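Local coordinates for protein binary enterotoxin of Clostridium perfringens component a (Clostridium perfringens, PDB 5WTZ) that binds NAD+ and, as the enzymatic component of a binary enterotoxin, ADP-ribosylates actin, at residues N281-S284 with A285-R289. Numbering follows the deposited sequence.
Sequences NISS and ALKKR
Ala285 N and Leu286 N close the final alpha-helical turns of helix 272-286 on Asn281 O and Ile282 O, each at 3.0 Å, after which the winding tightens and Lys287 N bonds three residues back to Ser284 O at 3.2 Å. Lys288 N likewise reaches only as far as Ala285 O. On the inner face Ile282 and Leu286, one turn apart, lie side by side and point the same way. The CG2 methyl of Ile282, anti to its backbone N, meets Leu286 CD1 at 3.8 Å; branched aliphatic chains suit this buried ridge, which packs against Phe340 and Leu386. On another side Lys287 doubles back along the helix: its chain is extended until chi4 (72°), where the bend turns NZ in to 2.7 Å from Ser283 OG. The angle there is poor for a hydrogen bond. The shared partner Asp388 probably accounts for their closeness, as it forms a salt bridge with Lys287 NZ through OD2 and accepts a hydrogen bond from Ser283 OG through OD1; Lys288 leaves the helix end on a different side, its CG passing 3.3 Å from Ser284 O before NZ pairs with Glu242, whose second oxygen takes Ser284 OG. Lysine suits both places, having the length to carry a charge back past the last turn to a carboxylate. Ending a helix in 3-10-like i to i+3 bonds is a common C-terminal pattern; here it closes a helix of the NAD-binding ADP-ribosyltransferase domain, with the side chain of Ile282 about 7 Å from that of NAD-binding Asn258.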
loop_
_atom_site.group_PDB
_atom_site.type_symbol
_atom_site.label_atom_id
_atom_site.label_comp_id
_atom_site.label_asym_id
_atom_site.label_seq_id
_atom_site.Cartn_x
_atom_site.Cartn_y
_atom_site.Cartn_z
ATOM N N ASN A 281 28.406 1.860 -15.126
ATOM C CA ASN A 281 28.878 2.221 -13.794
ATOM C C ASN A 281 27.736 2.312 -12.779
ATOM O O ASN A 281 27.841 1.782 -11.667
ATOM C CB ASN A 281 29.676 3.537 -13.864
ATOM C CG ASN A 281 31.008 3.365 -14.567
ATOM O OD1 ASN A 281 31.549 2.260 -14.616
ATOM N ND2 ASN A 281 31.557 4.454 -15.103
ATOM N N ILE A 282 26.636 2.960 -13.157
ATOM C CA ILE A 282 25.472 3.021 -12.281
ATOM C C ILE A 282 24.943 1.606 -11.997
ATOM O O ILE A 282 24.674 1.270 -10.851
ATOM C CB ILE A 282 24.340 3.912 -12.885
ATOM C CG1 ILE A 282 24.857 5.338 -13.120
ATOM C CG2 ILE A 282 23.079 3.893 -11.986
ATOM C CD1 ILE A 282 24.058 6.128 -14.141
ATOM N N SER A 283 24.811 0.769 -13.029
ATOM C CA SER A 283 24.214 -0.559 -12.843
ATOM C C SER A 283 25.116 -1.447 -11.973
ATOM O O SER A 283 24.616 -2.144 -11.093
ATOM C CB SER A 283 23.940 -1.230 -14.201
ATOM O OG SER A 283 23.349 -2.518 -14.070
ATOM N N SER A 284 26.428 -1.406 -12.196
ATOM C CA SER A 284 27.346 -2.181 -11.347
ATOM C C SER A 284 27.252 -1.678 -9.895
ATOM O O SER A 284 27.258 -2.469 -8.958
ATOM C CB SER A 284 28.796 -2.123 -11.865
ATOM O OG SER A 284 29.395 -0.870 -11.593
ATOM N N ALA A 285 27.116 -0.373 -9.712
ATOM C CA ALA A 285 26.960 0.182 -8.368
ATOM C C ALA A 285 25.718 -0.366 -7.664
ATOM O O ALA A 285 25.741 -0.698 -6.468
ATOM C CB ALA A 285 26.887 1.702 -8.435
ATOM N N LEU A 286 24.623 -0.469 -8.409
ATOM C CA LEU A 286 23.351 -0.847 -7.816
ATOM C C LEU A 286 23.280 -2.349 -7.479
ATOM O O LEU A 286 22.344 -2.799 -6.832
ATOM C CB LEU A 286 22.210 -0.452 -8.754
ATOM C CG LEU A 286 22.076 1.048 -8.993
ATOM C CD1 LEU A 286 20.997 1.395 -10.012
ATOM C CD2 LEU A 286 21.800 1.769 -7.675
ATOM N N LYS A 287 24.288 -3.107 -7.891
ATOM C CA LYS A 287 24.365 -4.531 -7.585
ATOM C C LYS A 287 25.220 -4.796 -6.345
ATOM O O LYS A 287 25.384 -5.946 -5.934
ATOM C CB LYS A 287 24.947 -5.320 -8.773
ATOM C CG LYS A 287 24.079 -5.307 -10.032
ATOM C CD LYS A 287 24.786 -6.049 -11.145
ATOM C CE LYS A 287 23.849 -6.264 -12.327
ATOM N NZ LYS A 287 23.596 -4.998 -13.044
ATOM N N LYS A 288 25.770 -3.744 -5.746
ATOM C CA LYS A 288 26.816 -3.935 -4.734
ATOM C C LYS A 288 26.262 -4.200 -3.325
ATOM O O LYS A 288 26.945 -4.798 -2.486
ATOM C CB LYS A 288 27.772 -2.736 -4.725
ATOM C CG LYS A 288 28.671 -2.708 -5.963
ATOM C CD LYS A 288 29.657 -1.566 -5.970
ATOM C CE LYS A 288 30.806 -1.817 -5.025
ATOM N NZ LYS A 288 31.902 -0.830 -5.268
ATOM N N ARG A 289 25.037 -3.775 -3.058
ATOM C CA ARG A 289 24.409 -4.137 -1.799
ATOM C C ARG A 289 22.904 -4.263 -1.968
ATOM O O ARG A 289 22.192 -3.258 -1.982
ATOM C CB ARG A 289 24.745 -3.120 -0.710
ATOM C CG ARG A 289 24.111 -3.442 0.637
ATOM C CD ARG A 289 24.480 -2.402 1.676
ATOM N NE ARG A 289 25.729 -2.713 2.372
ATOM C CZ ARG A 289 25.802 -3.126 3.636
ATOM N NH1 ARG A 289 24.699 -3.270 4.357
ATOM N NH2 ARG A 289 26.982 -3.386 4.182
#